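PDB 2VTW: fiber protein 2 from Fowl adenovirus 1, which probably attaches the virion to a host receptor through the C-terminal head domain of its trimeric short fibre, the part described here. Local coordinates for residues A[42-48]-A[192-198]; A[66-72]-A[173-179]; A[112-118]-A[153-159]; A[32-36]-A[86-90]. All coordinates share one frame; numbering follows the deposited sequence.

All four contacts reach one mixed beta-sheet of the head domain. Contact 1 pairs strands 43-53 and 185-197 and closes the longest loop along the chain; contact 2 is nested inside that loop, and contact 3 inside contact 2. Contact 4 crosses contacts 1 and 2 in chain order and closes before contact 3 opens. Contacts 1 and 4 have centres 15 Å apart and share neighbouring strands, with Thr46 CG2 lying 3.6 Å from Leu35 CD1. Contacts 1 and 3 meet where Cys196 packs on Val153. Contact 2 lies on the opposite side of the chain's centre from contact 1, about 27 Å between centres, and is untouched by other subunits, whereas contact 1 faces both.

Contact 1 (A[42-48]-A[192-198]); sequences GMLTTSL and VVHTCPA
Leu44 and Cys196 form a hydrogen-bonded pair in an antiparallel part of the mixed beta-sheet of the fibre head, where strands 43-48 and 192-197 run with axes 4.6 Å apart and N-to-C directions 162° from each other. The pairs Thr46-His194 and Leu48-Val192 continue the reciprocal backbone bonding, and Ala198 N extends it by bonding to Gly42 O beyond the strand end. Apolar contacts differ on the two faces. On one, Leu44 CD2 reaches Cys196 SG at 4.1 Å, beside strands 147-157 and 163-173. On the other, Thr45 CG2 lies 3.8 Å from Val193 CG1; with chi1 -63°, the threonine methyl points away from its own backbone N while OG1 turns toward Thr195. This face looks into the trimer, with Val193 packing on Thr195 of the third subunit and Thr195 on Val193 of the second. Two waters complete the polar contacts. One joins His194 ND1 to Thr46 OG1, a hydroxyl also bonded to Gln37 NE2. The other bridges the two threonine hydroxyls, themselves 3.6 Å apart: it lies 2.8 Å from Thr45 OG1 and 2.7 Å from Thr195 OG1.

Contact 2 (A[66-72]-A[173-179]); sequences NENARYF and CASAGLF
Arg70 and Cys173 are joined by two hydrogen bonds. Cys173 N donates to Arg70 O, and Arg70 NH1 donates to Cys173 O at 2.9 Å with an N-H...O angle of 156°. The carbonyl oxygen lies at the guanidinium edge, 10° out of its plane, and NH1 in turn lies in the carbonyl plane. A bend at chi3 (-66°) turns the guanidinium toward Cys173 O, while Arg70 CG, nearer the backbone, passes 3.8 Å from Ala176 N of the loop. Deeper in, Phe179 supplies the largest buried surface: Ala69 O meets the edge of its ring in plane, 3.3 Å from CD2, while CZ reaches Phe72 CB at 4.0 Å. The Phe72 side chain crosses both Phe179 and Leu178 at about a right angle, with Leu178 CD2 3.7 Å from Phe72 CE2. One water holds the two backbones together with four bonds, donating to Glu67 O and Ala69 O and accepting from Gly177 N and, more distantly, Phe179 N. It thus serves backbone groups at the helix end and just after it, as well as in the 173-179 loop. Around this shell, Phe29 meets the rings of Phe72 and Phe179 edge-to-face, and Phe171 stacks on Phe72. The contact therefore ties the end of helix 64-67 and the start of strand 71-76 to the loop that follows strand 163-173, with Ser23 at the end of strand 4-23 touching Ala69 and Phe179.

Contact 3 (A[112-118]-A[153-159]); sequences PPVFNMN and VTPVLAT
A short parallel strand pairing at the margin of the head-domain sheet matches Phe115 with Val156 and Asn116 with Leu157, their CA atoms 4.6 and 4.8 Å apart. Strand 115-116 is thereby added alongside strand 147-157. Its parallel pattern is set by Phe115, whose N donates to Pro155 O and whose O accepts from Leu157 N; Met117 N then donates to Leu157 O. On the face that carries Phe115 and Val156, the two side chains run alongside each other in one direction, with Phe115 CD2 3.5 Å from Val156 CG1. Met117 CG crosses to the same methyl at 3.6 Å, so that one methyl touches both the ring and the methionine chain. Trp75 extends this cluster by meeting both Phe115 and Val156. On the other face, Leu157 CB is covered by Val114 CG2 at 3.7 Å, and Leu157 CD2 packs against the Asn116 amide, 3.5 Å from OD1 and about as near ND2. That amide closes an Asx turn: Asn116 OD1 accepts from Asn118 N, with a weak second bond from Asn118 ND2. The Asn118 amide links the two segments just past the paired residues, ND2 donating to Ala158 O at 3.1 Å from 48° above that carbonyl plane.

Contact 4 (A[32-36]-A[86-90]); sequences SYFLQ and SNIGQ
The Tyr33 ring carries Ile88 on one face: CD1 stands 4.2 Å above the ring plane, displaced from the ring centre. At the edge, Gly89 N lies near the plane on the hydroxyl side, and Leu35 N lies in plane at another part of the rim. The edge approach is a hydrogen bond, since Gly89 N donates to Tyr33 OH at 2.8 Å with an N-H...O angle of 172°, almost straight. The tyrosine CG is placed between the backbone N and the carbonyl carbon (chi1 70°), an orientation that carries the ring off strand 28-40 toward the loop. The same hydroxyl is hydrogen-bonded to Ser9 OG, and Ser9 OG also bonds to Gly89 O, so the hydroxyl has two hydrogen-bond partners, one in the loop and one in strand 4-23, which hold the tip of the ring in place. Beside it, Leu35 crosses Ile88 at about a right angle, Leu35 CD2 reaching Ile88 CG2 at 3.7 Å. The isoleucine therefore touches the strand with two branches, CD1 over the tyrosine and CG2 against the leucine. This buried contact, its centre about 8 Å from the centre of the chain, anchors the loop between strands 71-76 and 92-94 on the sheet, within the buried interior of the beta-sandwich head typical of adenovirus fibres.

Contact 1 (A[42-48]-A[192-198])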
loop_
_atom_site.group_PDB
_atom_site.type_symbol
_atom_site.label_atom_id
_atom_site.label_comp_id
_atom_site.label_asym_id
_atom_site.label_seq_id
_atom_site.Cartn_x
_atom_site.Cartn_y
_atom_site.Cartn_z
ATOM N N GLY A 42 -16.332 0.605 6.525
ATOM C CA GLY A 42 -16.446 1.439 5.329
ATOM C C GLY A 42 -15.190 1.638 4.497
ATOM O O GLY A 42 -15.221 2.410 3.556
ATOM N N MET A 43 -14.110 0.923 4.830
ATOM C CA MET A 43 -12.871 0.901 4.040
ATOM C C MET A 43 -12.659 -0.495 3.490
ATOM O O MET A 43 -12.609 -1.466 4.246
ATOM C CB MET A 43 -11.650 1.287 4.909
ATOM C CG MET A 43 -10.357 1.600 4.093
ATOM S SD MET A 43 -10.500 3.174 3.181
ATOM C CE MET A 43 -10.531 4.335 4.539
ATOM N N LEU A 44 -12.511 -0.582 2.175
ATOM C CA LEU A 44 -12.387 -1.829 1.461
ATOM C C LEU A 44 -10.929 -2.163 1.150
ATOM O O LEU A 44 -10.252 -1.409 0.455
ATOM C CB LEU A 44 -13.162 -1.726 0.138
ATOM C CG LEU A 44 -13.347 -3.010 -0.676
ATOM C CD1 LEU A 44 -14.240 -4.067 0.112
ATOM C CD2 LEU A 44 -13.928 -2.652 -2.028
ATOM N N THR A 45 -10.476 -3.315 1.634
ATOM C CA THR A 45 -9.148 -3.862 1.301
ATOM C C THR A 45 -9.372 -5.133 0.489
ATOM O O THR A 45 -10.085 -6.020 0.937
ATOM C CB THR A 45 -8.331 -4.222 2.556
ATOM O OG1 THR A 45 -8.072 -3.048 3.320
ATOM C CG2 THR A 45 -7.004 -4.861 2.169
ATOM N N THR A 46 -8.776 -5.168 -0.698
ATOM C CA THR A 46 -8.892 -6.223 -1.664
ATOM C C THR A 46 -7.516 -6.858 -1.914
ATOM O O THR A 46 -6.589 -6.178 -2.357
ATOM C CB THR A 46 -9.433 -5.645 -3.000
ATOM O OG1 THR A 46 -10.783 -5.187 -2.811
ATOM C CG2 THR A 46 -9.374 -6.679 -4.152
ATOM N N SER A 47 -7.390 -8.151 -1.641
ATOM C CA SER A 47 -6.195 -8.936 -1.999
ATOM C C SER A 47 -6.525 -9.862 -3.158
ATOM O O SER A 47 -7.477 -10.650 -3.086
ATOM C CB SER A 47 -5.691 -9.741 -0.806
ATOM O OG SER A 47 -4.652 -10.628 -1.201
ATOM N N LEU A 48 -5.740 -9.751 -4.225
ATOM C CA LEU A 48 -5.972 -10.463 -5.474
ATOM C C LEU A 48 -4.716 -11.201 -6.013
ATOM O O LEU A 48 -3.704 -10.568 -6.284
ATOM C CB LEU A 48 -6.457 -9.473 -6.542
ATOM C CG LEU A 48 -6.753 -10.045 -7.925
ATOM C CD1 LEU A 48 -7.986 -10.967 -7.817
ATOM C CD2 LEU A 48 -6.957 -8.961 -8.978
ATOM N N VAL A 192 -1.804 -8.835 -4.926
ATOM C CA VAL A 192 -1.967 -7.447 -5.318
ATOM C C VAL A 192 -2.989 -6.861 -4.366
ATOM O O VAL A 192 -4.138 -7.316 -4.369
ATOM C CB VAL A 192 -2.458 -7.344 -6.744
ATOM C CG1 VAL A 192 -2.705 -5.875 -7.127
ATOM C CG2 VAL A 192 -1.454 -8.023 -7.705
ATOM N N VAL A 193 -2.588 -5.890 -3.531
ATOM C CA VAL A 193 -3.473 -5.401 -2.478
ATOM C C VAL A 193 -3.870 -3.976 -2.811
ATOM O O VAL A 193 -3.018 -3.126 -3.128
ATOM C CB VAL A 193 -2.897 -5.540 -1.048
ATOM C CG1 VAL A 193 -3.862 -5.030 -0.027
ATOM C CG2 VAL A 193 -2.524 -6.996 -0.716
ATOM N N HIS A 194 -5.186 -3.742 -2.807
ATOM C CA HIS A 194 -5.774 -2.442 -3.103
ATOM C C HIS A 194 -6.603 -2.016 -1.929
ATOM O O HIS A 194 -7.309 -2.833 -1.363
ATOM C CB HIS A 194 -6.687 -2.549 -4.318
ATOM C CG HIS A 194 -7.320 -1.258 -4.704
ATOM N ND1 HIS A 194 -8.676 -1.049 -4.621
ATOM C CD2 HIS A 194 -6.781 -0.087 -5.123
ATOM C CE1 HIS A 194 -8.952 0.177 -5.022
ATOM N NE2 HIS A 194 -7.821 0.784 -5.327
ATOM N N THR A 195 -6.525 -0.733 -1.561
ATOM C CA THR A 195 -7.407 -0.166 -0.551
ATOM C C THR A 195 -8.184 1.021 -1.136
ATOM O O THR A 195 -7.660 1.848 -1.895
ATOM C CB THR A 195 -6.642 0.239 0.745
ATOM O OG1 THR A 195 -5.990 -0.897 1.296
ATOM C CG2 THR A 195 -7.580 0.795 1.815
ATOM N N CYS A 196 -9.469 1.076 -0.799
ATOM C CA CYS A 196 -10.318 2.193 -1.209
ATOM C C CYS A 196 -11.506 2.284 -0.261
ATOM O O CYS A 196 -11.785 1.333 0.483
ATOM C CB CYS A 196 -10.760 2.078 -2.672
ATOM S SG CYS A 196 -11.930 0.739 -3.063
ATOM N N PRO A 197 -12.158 3.458 -0.227
ATOM C CA PRO A 197 -13.415 3.584 0.460
ATOM C C PRO A 197 -14.493 2.691 -0.136
ATOM O O PRO A 197 -14.641 2.602 -1.345
ATOM C CB PRO A 197 -13.770 5.063 0.271
ATOM C CG PRO A 197 -12.440 5.735 0.058
ATOM C CD PRO A 197 -11.713 4.750 -0.783
ATOM N N ALA A 198 -15.220 2.041 0.760
ATOM C CA ALA A 198 -16.420 1.281 0.455
ATOM C C ALA A 198 -17.618 2.222 0.444
ATOM O O ALA A 198 -17.630 3.194 1.177
ATOM C CB ALA A 198 -16.616 0.207 1.530
HETATM O O HOH W 1 -10.324 -2.491 -2.662
HETATM O O HOH W 2 -5.713 -1.624 3.891
#

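Contact 2 (A[66-72]-A[173-179])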
loop_
_atom_site.group_PDB
_atom_site.type_symbol
_atom_site.label_atom_id
_atom_site.label_comp_id
_atom_site.label_asym_id
_atom_site.label_seq_id
_atom_site.Cartn_x
_atom_site.Cartn_y
_atom_site.Cartn_z
ATOM N N ASN A 66 -1.785 -8.260 -31.993
ATOM C CA ASN A 66 -2.349 -9.169 -30.986
ATOM C C ASN A 66 -1.319 -9.839 -30.071
ATOM O O ASN A 66 -1.567 -10.010 -28.869
ATOM C CB ASN A 66 -3.175 -10.257 -31.664
ATOM C CG ASN A 66 -4.405 -9.710 -32.327
ATOM O OD1 ASN A 66 -5.382 -9.355 -31.658
ATOM N ND2 ASN A 66 -4.368 -9.627 -33.653
ATOM N N GLU A 67 -0.188 -10.234 -30.659
ATOM C CA GLU A 67 0.879 -10.953 -29.950
ATOM C C GLU A 67 1.733 -10.043 -29.070
ATOM O O GLU A 67 2.336 -10.503 -28.105
ATOM C CB GLU A 67 1.815 -11.641 -30.952
ATOM C CG GLU A 67 1.176 -12.704 -31.832
ATOM C CD GLU A 67 2.041 -13.063 -33.052
ATOM O OE1 GLU A 67 3.288 -12.887 -32.998
ATOM O OE2 GLU A 67 1.469 -13.510 -34.074
ATOM N N ASN A 68 1.799 -8.765 -29.424
ATOM C CA ASN A 68 2.654 -7.797 -28.737
ATOM C C ASN A 68 1.951 -6.987 -27.637
ATOM O O ASN A 68 2.523 -6.017 -27.134
ATOM C CB ASN A 68 3.257 -6.814 -29.753
ATOM C CG ASN A 68 4.213 -7.486 -30.737
ATOM O OD1 ASN A 68 4.548 -8.668 -30.597
ATOM N ND2 ASN A 68 4.655 -6.723 -31.747
ATOM N N ALA A 69 0.724 -7.375 -27.287
ATOM C CA ALA A 69 -0.031 -6.715 -26.222
ATOM C C ALA A 69 0.670 -7.025 -24.894
ATOM O O ALA A 69 1.017 -8.175 -24.642
ATOM C CB ALA A 69 -1.480 -7.201 -26.207
ATOM N N ARG A 70 0.916 -5.991 -24.082
ATOM C CA ARG A 70 1.541 -6.165 -22.764
ATOM C C ARG A 70 0.571 -5.985 -21.568
ATOM O O ARG A 70 0.873 -6.442 -20.454
ATOM C CB ARG A 70 2.739 -5.221 -22.639
ATOM C CG ARG A 70 3.895 -5.614 -23.559
ATOM C CD ARG A 70 5.122 -4.749 -23.402
ATOM N NE ARG A 70 4.942 -3.353 -23.817
ATOM C CZ ARG A 70 4.875 -2.288 -23.004
ATOM N NH1 ARG A 70 4.949 -2.396 -21.672
ATOM N NH2 ARG A 70 4.728 -1.075 -23.529
ATOM N N TYR A 71 -0.580 -5.339 -21.791
ATOM C CA TYR A 71 -1.527 -5.038 -20.693
ATOM C C TYR A 71 -2.702 -5.981 -20.696
ATOM O O TYR A 71 -3.097 -6.479 -21.732
ATOM C CB TYR A 71 -2.070 -3.618 -20.778
ATOM C CG TYR A 71 -1.082 -2.494 -20.605
ATOM C CD1 TYR A 71 0.310 -2.702 -20.599
ATOM C CD2 TYR A 71 -1.533 -1.203 -20.498
ATOM C CE1 TYR A 71 1.186 -1.638 -20.456
ATOM C CE2 TYR A 71 -0.666 -0.149 -20.386
ATOM C CZ TYR A 71 0.680 -0.369 -20.345
ATOM O OH TYR A 71 1.510 0.712 -20.215
ATOM N N PHE A 72 -3.253 -6.241 -19.518
ATOM C CA PHE A 72 -4.537 -6.913 -19.418
ATOM C C PHE A 72 -5.293 -6.498 -18.167
ATOM O O PHE A 72 -4.678 -6.138 -17.144
ATOM C CB PHE A 72 -4.393 -8.432 -19.522
ATOM C CG PHE A 72 -3.770 -9.101 -18.331
ATOM C CD1 PHE A 72 -4.540 -9.477 -17.248
ATOM C CD2 PHE A 72 -2.414 -9.428 -18.333
ATOM C CE1 PHE A 72 -3.986 -10.112 -16.168
ATOM C CE2 PHE A 72 -1.841 -10.075 -17.254
ATOM C CZ PHE A 72 -2.625 -10.428 -16.174
ATOM N N CYS A 173 2.606 -5.500 -18.149
ATOM C CA CYS A 173 3.841 -6.296 -18.311
ATOM C C CYS A 173 4.961 -5.486 -18.939
ATOM O O CYS A 173 4.733 -4.723 -19.897
ATOM C CB CYS A 173 3.592 -7.522 -19.189
ATOM S SG CYS A 173 2.479 -8.750 -18.514
ATOM N N ALA A 174 6.176 -5.653 -18.418
ATOM C CA ALA A 174 7.352 -4.945 -18.975
ATOM C C ALA A 174 7.708 -5.462 -20.373
ATOM O O ALA A 174 8.177 -4.681 -21.217
ATOM C CB ALA A 174 8.556 -5.057 -18.037
ATOM N N SER A 175 7.463 -6.763 -20.596
ATOM C CA SER A 175 7.797 -7.471 -21.848
ATOM C C SER A 175 6.608 -8.201 -22.442
ATOM O O SER A 175 5.778 -8.760 -21.717
ATOM C CB SER A 175 8.889 -8.528 -21.604
ATOM O OG SER A 175 10.109 -7.907 -21.247
ATOM N N ALA A 176 6.574 -8.241 -23.771
ATOM C CA ALA A 176 5.565 -9.007 -24.517
ATOM C C ALA A 176 5.817 -10.517 -24.374
ATOM O O ALA A 176 6.958 -10.958 -24.223
ATOM C CB ALA A 176 5.546 -8.566 -25.999
ATOM N N GLY A 177 4.754 -11.311 -24.365
ATOM C CA GLY A 177 4.928 -12.758 -24.367
ATOM C C GLY A 177 3.710 -13.589 -23.998
ATOM O O GLY A 177 3.504 -14.678 -24.554
ATOM N N LEU A 178 2.919 -13.091 -23.047
ATOM C CA LEU A 178 1.728 -13.794 -22.582
ATOM C C LEU A 178 0.740 -14.085 -23.718
ATOM O O LEU A 178 0.013 -15.065 -23.645
ATOM C CB LEU A 178 1.030 -12.984 -21.478
ATOM C CG LEU A 178 -0.168 -13.602 -20.736
ATOM C CD1 LEU A 178 0.153 -14.952 -20.109
ATOM C CD2 LEU A 178 -0.700 -12.633 -19.674
ATOM N N PHE A 179 0.731 -13.233 -24.743
ATOM C CA PHE A 179 -0.250 -13.302 -25.835
ATOM C C PHE A 179 0.350 -13.695 -27.193
ATOM O O PHE A 179 -0.325 -13.634 -28.216
ATOM C CB PHE A 179 -1.001 -11.960 -25.904
ATOM C CG PHE A 179 -1.638 -11.595 -24.593
ATOM C CD1 PHE A 179 -2.651 -12.397 -24.067
ATOM C CD2 PHE A 179 -1.177 -10.513 -23.848
ATOM C CE1 PHE A 179 -3.213 -12.112 -22.858
ATOM C CE2 PHE A 179 -1.741 -10.216 -22.631
ATOM C CZ PHE A 179 -2.755 -11.017 -22.127
HETATM O O HOH W 3 2.307 -10.573 -25.455
#

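Contact 3 (A[112-118]-A[153-159])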
loop_
_atom_site.group_PDB
_atom_site.type_symbol
_atom_site.label_atom_id
_atom_site.label_comp_id
_atom_site.label_asym_id
_atom_site.label_seq_id
_atom_site.Cartn_x
_atom_site.Cartn_y
_atom_site.Cartn_z
ATOM N N PRO A 112 -13.460 9.018 -13.316
ATOM C CA PRO A 112 -12.737 8.430 -14.449
ATOM C C PRO A 112 -13.694 8.094 -15.610
ATOM O O PRO A 112 -14.895 8.091 -15.408
ATOM C CB PRO A 112 -12.168 7.153 -13.875
ATOM C CG PRO A 112 -13.059 6.835 -12.699
ATOM C CD PRO A 112 -13.499 8.134 -12.147
ATOM N N PRO A 113 -13.161 7.842 -16.816
ATOM C CA PRO A 113 -14.041 7.413 -17.932
ATOM C C PRO A 113 -14.918 6.177 -17.647
ATOM O O PRO A 113 -14.476 5.223 -17.004
ATOM C CB PRO A 113 -13.051 7.146 -19.066
ATOM C CG PRO A 113 -11.922 8.084 -18.774
ATOM C CD PRO A 113 -11.766 7.996 -17.265
ATOM N N VAL A 114 -16.181 6.240 -18.068
ATOM C CA VAL A 114 -17.102 5.119 -17.897
ATOM C C VAL A 114 -16.635 3.953 -18.763
ATOM O O VAL A 114 -16.164 4.157 -19.889
ATOM C CB VAL A 114 -18.592 5.515 -18.257
ATOM C CG1 VAL A 114 -18.614 6.321 -19.499
ATOM C CG2 VAL A 114 -19.478 4.270 -18.443
ATOM N N PHE A 115 -16.769 2.744 -18.240
ATOM C CA PHE A 115 -16.606 1.539 -19.046
ATOM C C PHE A 115 -17.990 1.171 -19.615
ATOM O O PHE A 115 -18.859 0.682 -18.896
ATOM C CB PHE A 115 -16.016 0.403 -18.208
ATOM C CG PHE A 115 -15.900 -0.917 -18.929
ATOM C CD1 PHE A 115 -15.523 -0.979 -20.243
ATOM C CD2 PHE A 115 -16.152 -2.100 -18.260
ATOM C CE1 PHE A 115 -15.419 -2.204 -20.891
ATOM C CE2 PHE A 115 -16.046 -3.332 -18.917
ATOM C CZ PHE A 115 -15.674 -3.371 -20.225
ATOM N N ASN A 116 -18.183 1.442 -20.902
ATOM C CA ASN A 116 -19.482 1.209 -21.543
ATOM C C ASN A 116 -19.561 -0.201 -22.111
ATOM O O ASN A 116 -19.003 -0.496 -23.167
ATOM C CB ASN A 116 -19.771 2.258 -22.618
ATOM C CG ASN A 116 -21.276 2.390 -22.932
ATOM O OD1 ASN A 116 -22.062 1.490 -22.657
ATOM N ND2 ASN A 116 -21.664 3.532 -23.486
ATOM N N MET A 117 -20.256 -1.070 -21.388
ATOM C CA MET A 117 -20.470 -2.447 -21.822
ATOM C C MET A 117 -21.426 -2.588 -23.023
ATOM O O MET A 117 -21.540 -3.673 -23.590
ATOM C CB MET A 117 -21.018 -3.267 -20.669
ATOM C CG MET A 117 -20.042 -3.416 -19.545
ATOM S SD MET A 117 -20.663 -4.591 -18.387
ATOM C CE MET A 117 -20.328 -6.133 -19.263
ATOM N N ASN A 118 -22.107 -1.502 -23.393
ATOM C CA ASN A 118 -23.012 -1.491 -24.536
ATOM C C ASN A 118 -22.316 -1.341 -25.881
ATOM O O ASN A 118 -22.979 -1.426 -26.908
ATOM C CB ASN A 118 -24.030 -0.346 -24.398
ATOM C CG ASN A 118 -24.967 -0.548 -23.245
ATOM O OD1 ASN A 118 -25.670 -1.549 -23.202
ATOM N ND2 ASN A 118 -24.988 0.391 -22.300
ATOM N N VAL A 153 -11.156 2.421 -9.203
ATOM C CA VAL A 153 -12.610 2.262 -9.057
ATOM C C VAL A 153 -13.279 3.040 -10.209
ATOM O O VAL A 153 -12.981 4.211 -10.448
ATOM C CB VAL A 153 -13.094 2.754 -7.718
ATOM C CG1 VAL A 153 -14.628 2.823 -7.680
ATOM C CG2 VAL A 153 -12.561 1.852 -6.626
ATOM N N THR A 154 -14.166 2.369 -10.927
ATOM C CA THR A 154 -14.662 2.855 -12.214
ATOM C C THR A 154 -16.168 2.607 -12.326
ATOM O O THR A 154 -16.641 1.540 -11.942
ATOM C CB THR A 154 -13.994 2.067 -13.383
ATOM O OG1 THR A 154 -12.557 2.066 -13.233
ATOM C CG2 THR A 154 -14.378 2.657 -14.691
ATOM N N PRO A 155 -16.924 3.585 -12.830
ATOM C CA PRO A 155 -18.355 3.334 -13.137
ATOM C C PRO A 155 -18.526 2.513 -14.417
ATOM O O PRO A 155 -18.003 2.898 -15.442
ATOM C CB PRO A 155 -18.941 4.736 -13.334
ATOM C CG PRO A 155 -17.800 5.636 -13.535
ATOM C CD PRO A 155 -16.519 4.956 -13.128
ATOM N N VAL A 156 -19.247 1.399 -14.342
ATOM C CA VAL A 156 -19.430 0.527 -15.515
ATOM C C VAL A 156 -20.889 0.606 -16.023
ATOM O O VAL A 156 -21.812 0.301 -15.280
ATOM C CB VAL A 156 -19.053 -0.928 -15.193
ATOM C CG1 VAL A 156 -19.107 -1.791 -16.448
ATOM C CG2 VAL A 156 -17.655 -0.996 -14.557
ATOM N N LEU A 157 -21.080 1.045 -17.268
ATOM C CA LEU A 157 -22.431 1.170 -17.818
ATOM C C LEU A 157 -22.859 -0.189 -18.383
ATOM O O LEU A 157 -22.364 -0.631 -19.423
ATOM C CB LEU A 157 -22.526 2.287 -18.860
ATOM C CG LEU A 157 -23.943 2.691 -19.326
ATOM C CD1 LEU A 157 -24.801 3.288 -18.217
ATOM C CD2 LEU A 157 -23.829 3.642 -20.499
ATOM N N ALA A 158 -23.732 -0.856 -17.630
ATOM C CA ALA A 158 -24.297 -2.143 -17.997
ATOM C C ALA A 158 -25.289 -1.989 -19.166
ATOM O O ALA A 158 -25.643 -0.858 -19.565
ATOM C CB ALA A 158 -24.996 -2.745 -16.789
ATOM N N THR A 159 -25.748 -3.121 -19.713
ATOM C CA THR A 159 -26.705 -3.085 -20.826
ATOM C C THR A 159 -28.071 -2.548 -20.412
ATOM O O THR A 159 -28.776 -1.993 -21.249
ATOM C CB THR A 159 -26.840 -4.451 -21.542
ATOM O OG1 THR A 159 -27.087 -5.479 -20.577
ATOM C CG2 THR A 159 -25.579 -4.766 -22.297
#

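Contact 4 (A[32-36]-A[86-90])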
loop_
_atom_site.group_PDB
_atom_site.type_symbol
_atom_site.label_atom_id
_atom_site.label_comp_id
_atom_site.label_asym_id
_atom_site.label_seq_id
_atom_site.Cartn_x
_atom_site.Cartn_y
_atom_site.Cartn_z
ATOM N N SER A 32 -6.963 -18.055 -13.753
ATOM C CA SER A 32 -7.430 -18.347 -12.405
ATOM C C SER A 32 -7.184 -17.130 -11.515
ATOM O O SER A 32 -6.409 -16.238 -11.870
ATOM C CB SER A 32 -6.711 -19.572 -11.848
ATOM O OG SER A 32 -6.670 -20.598 -12.845
ATOM N N TYR A 33 -7.841 -17.090 -10.369
ATOM C CA TYR A 33 -7.681 -15.958 -9.465
ATOM C C TYR A 33 -8.025 -16.406 -8.066
ATOM O O TYR A 33 -8.741 -17.397 -7.867
ATOM C CB TYR A 33 -8.553 -14.765 -9.893
ATOM C CG TYR A 33 -10.021 -15.040 -9.678
ATOM C CD1 TYR A 33 -10.594 -14.836 -8.433
ATOM C CD2 TYR A 33 -10.813 -15.589 -10.691
ATOM C CE1 TYR A 33 -11.929 -15.131 -8.190
ATOM C CE2 TYR A 33 -12.182 -15.908 -10.452
ATOM C CZ TYR A 33 -12.716 -15.662 -9.195
ATOM O OH TYR A 33 -14.022 -15.948 -8.895
ATOM N N PHE A 34 -7.492 -15.687 -7.086
ATOM C CA PHE A 34 -7.969 -15.802 -5.744
ATOM C C PHE A 34 -8.140 -14.389 -5.186
ATOM O O PHE A 34 -7.187 -13.594 -5.167
ATOM C CB PHE A 34 -7.013 -16.637 -4.929
ATOM C CG PHE A 34 -7.596 -17.126 -3.646
ATOM C CD1 PHE A 34 -8.842 -17.750 -3.618
ATOM C CD2 PHE A 34 -6.923 -16.975 -2.460
ATOM C CE1 PHE A 34 -9.387 -18.207 -2.447
ATOM C CE2 PHE A 34 -7.483 -17.433 -1.271
ATOM C CZ PHE A 34 -8.728 -18.042 -1.283
ATOM N N LEU A 35 -9.367 -14.099 -4.753
ATOM C CA LEU A 35 -9.824 -12.766 -4.330
ATOM C C LEU A 35 -10.263 -12.845 -2.879
ATOM O O LEU A 35 -11.119 -13.662 -2.528
ATOM C CB LEU A 35 -11.014 -12.347 -5.198
ATOM C CG LEU A 35 -11.788 -11.082 -4.814
ATOM C CD1 LEU A 35 -10.824 -9.865 -4.862
ATOM C CD2 LEU A 35 -13.003 -10.874 -5.760
ATOM N N GLN A 36 -9.650 -12.046 -2.013
ATOM C CA GLN A 36 -10.001 -12.010 -0.597
ATOM C C GLN A 36 -10.148 -10.545 -0.240
ATOM O O GLN A 36 -9.174 -9.784 -0.359
ATOM C CB GLN A 36 -8.908 -12.661 0.244
ATOM C CG GLN A 36 -8.799 -14.195 0.042
ATOM C CD GLN A 36 -7.568 -14.795 0.666
ATOM O OE1 GLN A 36 -6.489 -14.705 0.090
ATOM N NE2 GLN A 36 -7.710 -15.400 1.851
ATOM N N SER A 86 -15.707 -9.902 -15.693
ATOM C CA SER A 86 -14.611 -10.875 -15.559
ATOM C C SER A 86 -15.048 -12.183 -14.933
ATOM O O SER A 86 -14.255 -13.094 -14.825
ATOM C CB SER A 86 -13.449 -10.269 -14.720
ATOM O OG SER A 86 -12.746 -9.288 -15.479
ATOM N N ASN A 87 -16.299 -12.260 -14.494
ATOM C CA ASN A 87 -16.916 -13.510 -14.074
ATOM C C ASN A 87 -16.334 -13.946 -12.757
ATOM O O ASN A 87 -16.007 -15.114 -12.562
ATOM C CB ASN A 87 -16.779 -14.587 -15.180
ATOM C CG ASN A 87 -17.551 -15.881 -14.887
ATOM O OD1 ASN A 87 -18.604 -15.879 -14.220
ATOM N ND2 ASN A 87 -16.995 -17.009 -15.364
ATOM N N ILE A 88 -16.224 -12.992 -11.832
ATOM C CA ILE A 88 -15.945 -13.337 -10.447
ATOM C C ILE A 88 -17.059 -14.259 -9.984
ATOM O O ILE A 88 -18.221 -13.932 -10.135
ATOM C CB ILE A 88 -15.836 -12.085 -9.511
ATOM C CG1 ILE A 88 -14.808 -11.084 -10.051
ATOM C CG2 ILE A 88 -15.432 -12.471 -8.102
ATOM C CD1 ILE A 88 -13.450 -11.698 -10.400
ATOM N N GLY A 89 -16.681 -15.409 -9.427
ATOM C CA GLY A 89 -17.616 -16.412 -8.970
ATOM C C GLY A 89 -18.185 -16.118 -7.596
ATOM O O GLY A 89 -17.648 -15.299 -6.831
ATOM N N GLN A 90 -19.282 -16.802 -7.284
ATOM C CA GLN A 90 -19.931 -16.697 -5.980
ATOM C C GLN A 90 -18.902 -17.226 -5.047
ATOM O O GLN A 90 -18.087 -18.055 -5.444
ATOM C CB GLN A 90 -21.188 -17.579 -5.899
ATOM C CG GLN A 90 -22.276 -17.254 -6.942
ATOM C CD GLN A 90 -23.050 -15.983 -6.634
ATOM O OE1 GLN A 90 -23.263 -15.647 -5.463
ATOM N NE2 GLN A 90 -23.487 -15.264 -7.689
#